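Local coordinates for outer protein YopM (Yersinia pestis, PDB 1JL5) that probably acts as a secreted effector that alters host cell physiology and helps the bacterium survive in host tissues, at residues 334-337 with 338-341; 374-377 with 378-381. One frame throughout, in Å; residues are numbered along the deposited sequence.

Contact 1: residues 334-337 with 338-341; sequences ALPP and RLER
Leu339 and Pro336 meet where the chain doubles back on itself. The amide N of Leu339 donates to Pro336 O at 2.8 Å, with an N-H...O angle of 155°; the donor sits above the carbonyl plane, off the lone pairs. Beside this bond the side chains close in. The CB of Leu339 rests against the ring of Pro336, 3.8 Å from its CG, and also lies 3.0 Å from Pro336 O. Further out the two leucines touch by their methyl ends, Leu335 CD2 to Leu339 CD2 at 3.7 Å. That same Leu339 methyl passes over the base of its partner, 4.0 Å from Leu335 CB. The Leu339 side chain gets there because its CG stands opposite the backbone N (chi1 -164°), which leaves its branches facing back toward residues 335 and 336.

The hydrogen bond closes a type I turn from Pro336 to Leu339, with Pro337 and Arg338 at its two corners; a proline suits the first corner, since its ring already fixes phi near the required value. The turn ends leucine-rich repeat 13 and delivers the chain into strand 341-343. On this inner side Leu355, Leu315 and Leu319 of adjoining loops press on Leu335 and Pro336, so the apolar patch merges with the core of the solenoid.

On the outer side the two halves of the turn pack more loosely against each other. The ring of Pro337 points away from 338-341; it is partly exposed and lies on Gly53 of the second subunit. Arg338 also leaves the turn, on a bent chain, but is buried at the subunit interface, making a salt bridge with Glu320 and giving hydrogen bonds to Asn80 O and Gly55 O of the second subunit.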
# COMPACT_ATOMS: atom_id res chain seq x y z
N ALA A 334 -11.00 -15.32 -23.83
CA ALA A 334 -10.63 -16.62 -23.31
C ALA A 334 -9.21 -16.47 -22.79
O ALA A 334 -8.37 -15.85 -23.43
CB ALA A 334 -10.69 -17.67 -24.41
N LEU A 335 -8.95 -17.01 -21.62
CA LEU A 335 -7.63 -16.90 -21.05
C LEU A 335 -6.72 -17.99 -21.60
O LEU A 335 -7.08 -19.16 -21.60
CB LEU A 335 -7.70 -17.01 -19.53
CG LEU A 335 -8.56 -15.93 -18.88
CD1 LEU A 335 -8.61 -16.17 -17.38
CD2 LEU A 335 -7.99 -14.55 -19.21
N PRO A 336 -5.54 -17.61 -22.10
CA PRO A 336 -4.64 -18.62 -22.63
C PRO A 336 -4.29 -19.62 -21.53
O PRO A 336 -4.04 -19.24 -20.39
CB PRO A 336 -3.43 -17.80 -23.09
CG PRO A 336 -3.47 -16.59 -22.20
CD PRO A 336 -4.94 -16.27 -22.16
N PRO A 337 -4.30 -20.92 -21.86
CA PRO A 337 -3.97 -21.92 -20.84
C PRO A 337 -2.60 -21.73 -20.19
O PRO A 337 -2.34 -22.27 -19.13
CB PRO A 337 -4.11 -23.26 -21.58
CG PRO A 337 -4.07 -22.88 -23.04
CD PRO A 337 -4.80 -21.57 -23.08
N ARG A 338 -1.73 -20.97 -20.83
CA ARG A 338 -0.42 -20.73 -20.27
C ARG A 338 -0.47 -19.59 -19.26
O ARG A 338 0.47 -19.40 -18.48
CB ARG A 338 0.58 -20.37 -21.37
CG ARG A 338 1.79 -21.28 -21.40
CD ARG A 338 3.09 -20.53 -21.27
NE ARG A 338 3.83 -20.58 -22.52
CZ ARG A 338 5.09 -20.19 -22.67
NH1 ARG A 338 5.78 -19.71 -21.63
NH2 ARG A 338 5.67 -20.28 -23.86
N LEU A 339 -1.56 -18.84 -19.26
CA LEU A 339 -1.70 -17.70 -18.36
C LEU A 339 -1.44 -18.08 -16.91
O LEU A 339 -2.13 -18.91 -16.33
CB LEU A 339 -3.09 -17.09 -18.46
CG LEU A 339 -3.17 -15.68 -17.86
CD1 LEU A 339 -2.24 -14.76 -18.64
CD2 LEU A 339 -4.60 -15.17 -17.90
N GLU A 340 -0.44 -17.45 -16.31
CA GLU A 340 -0.11 -17.72 -14.93
C GLU A 340 -0.54 -16.59 -14.03
O GLU A 340 -0.88 -16.79 -12.87
CB GLU A 340 1.38 -17.91 -14.78
CG GLU A 340 1.87 -19.19 -15.33
CD GLU A 340 3.36 -19.24 -15.30
OE1 GLU A 340 3.95 -19.19 -14.18
OE2 GLU A 340 3.95 -19.32 -16.39
N ARG A 341 -0.53 -15.38 -14.57
CA ARG A 341 -0.91 -14.22 -13.80
C ARG A 341 -1.99 -13.44 -14.51
O ARG A 341 -1.80 -12.98 -15.63
CB ARG A 341 0.31 -13.33 -13.56
CG ARG A 341 1.35 -13.94 -12.65
CD ARG A 341 2.72 -13.33 -12.91
NE ARG A 341 3.36 -12.82 -11.70
CZ ARG A 341 3.08 -11.65 -11.13
NH1 ARG A 341 2.15 -10.85 -11.65
NH2 ARG A 341 3.73 -11.28 -10.03

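Contact 2: residues 374-377 with 378-381; sequences DIPE and SVED
The peptide plane between Pro376 and Glu377 has Val379 N over one face: this amide donates to Pro376 O at 3.0 Å from 55° out of the plane, closing a type I turn from Pro376 to Val379. Water 1 approaches the same oxygen from the opposite side and nearer the plane; its geometry also suits a bond to Val379 O at 2.8 Å, though it has more acceptors around it than protons to give. The puckered ring of Pro376 is touched at two margins, its CB 3.4 Å from Ser378 OG and its CD 3.6 Å from Val379 CG2. Leu355 and Gln357 of a neighbouring loop also touch this ring.

Behind the turn Ile375 and Val379 cross at about a right angle. Ile375 CG2 packs against Val379 CB, modelled at 3.3 Å, a closeness to be taken with caution. With Ile375 CG2 opposite its backbone N, this branch is the one that reaches Val379. Leu382 and Met384 pack on Ile375, tying the turn to strand 381-385 of the last modelled leucine-rich repeat.

Leu359 O and Gln357 O share the single hydroxyl proton of Ser378, which therefore anchors the corner to the preceding coil, while hydrophobic contact, one backbone bond and probably water 1 hold the turn's own two halves together.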
# COMPACT_ATOMS: atom_id res chain seq x y z
N ASP A 374 -14.18 -20.37 -10.97
CA ASP A 374 -13.62 -21.52 -10.28
C ASP A 374 -12.13 -21.24 -10.22
O ASP A 374 -11.52 -20.86 -11.22
CB ASP A 374 -13.89 -22.81 -11.05
CG ASP A 374 -15.36 -23.17 -11.08
OD1 ASP A 374 -15.98 -23.19 -10.00
OD2 ASP A 374 -15.89 -23.44 -12.18
N ILE A 375 -11.54 -21.40 -9.05
CA ILE A 375 -10.12 -21.14 -8.89
C ILE A 375 -9.30 -22.40 -9.08
O ILE A 375 -9.40 -23.34 -8.30
CB ILE A 375 -9.83 -20.55 -7.50
CG1 ILE A 375 -10.66 -19.29 -7.29
CG2 ILE A 375 -8.35 -20.25 -7.36
CD1 ILE A 375 -10.56 -18.28 -8.43
N PRO A 376 -8.47 -22.43 -10.13
CA PRO A 376 -7.64 -23.61 -10.37
C PRO A 376 -6.78 -23.83 -9.13
O PRO A 376 -6.40 -22.87 -8.45
CB PRO A 376 -6.81 -23.21 -11.59
CG PRO A 376 -7.77 -22.34 -12.35
CD PRO A 376 -8.36 -21.48 -11.25
N GLU A 377 -6.48 -25.09 -8.84
CA GLU A 377 -5.66 -25.42 -7.68
C GLU A 377 -4.30 -24.75 -7.79
O GLU A 377 -3.62 -24.51 -6.80
CB GLU A 377 -5.49 -26.94 -7.57
CG GLU A 377 -5.87 -27.51 -6.21
CD GLU A 377 -7.37 -27.48 -5.95
OE1 GLU A 377 -7.97 -26.39 -6.06
OE2 GLU A 377 -7.94 -28.55 -5.64
N SER A 378 -3.91 -24.43 -9.02
CA SER A 378 -2.62 -23.79 -9.27
C SER A 378 -2.56 -22.38 -8.69
O SER A 378 -1.49 -21.90 -8.33
CB SER A 378 -2.35 -23.74 -10.77
OG SER A 378 -3.38 -23.04 -11.43
N VAL A 379 -3.69 -21.70 -8.61
CA VAL A 379 -3.71 -20.34 -8.10
C VAL A 379 -3.12 -20.26 -6.71
O VAL A 379 -3.65 -20.83 -5.76
CB VAL A 379 -5.15 -19.79 -8.07
CG1 VAL A 379 -5.15 -18.37 -7.50
CG2 VAL A 379 -5.73 -19.80 -9.47
N GLU A 380 -1.99 -19.56 -6.59
CA GLU A 380 -1.31 -19.39 -5.32
C GLU A 380 -1.62 -18.00 -4.77
O GLU A 380 -1.72 -17.80 -3.56
CB GLU A 380 0.21 -19.48 -5.51
CG GLU A 380 0.68 -20.63 -6.36
CD GLU A 380 2.18 -20.61 -6.60
OE1 GLU A 380 2.73 -19.52 -6.91
OE2 GLU A 380 2.83 -21.67 -6.51
N ASP A 381 -1.77 -17.05 -5.68
CA ASP A 381 -2.03 -15.67 -5.33
C ASP A 381 -3.39 -15.25 -5.86
O ASP A 381 -3.56 -15.03 -7.06
CB ASP A 381 -0.94 -14.80 -5.94
CG ASP A 381 -1.09 -13.35 -5.59
OD1 ASP A 381 -2.18 -12.95 -5.12
OD2 ASP A 381 -0.11 -12.61 -5.79
O HOH W 1 -5.70 -22.66 -5.56

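In the fold
Contacts 1 and 2 are the same turn 40 residues apart, their centres 12 Å from each other and their nearest atoms about 6 Å, without touching. Each leads into a strand of the parallel run: contact 1 into 341-343, flanked by 321-323 and 361-363, contact 2 into 381-385, the last strand, at the C-terminal edge of the run, which pairs antiparallel with a strand of the third subunit. Contact 1 is mostly buried, contact 2 only partly, with a water at its carbonyls. The corner chemistry differs: proline and arginine in 334-341, the arginine reaching another subunit, against glutamate and serine in 374-381, where the hydroxyl stays within its own chain.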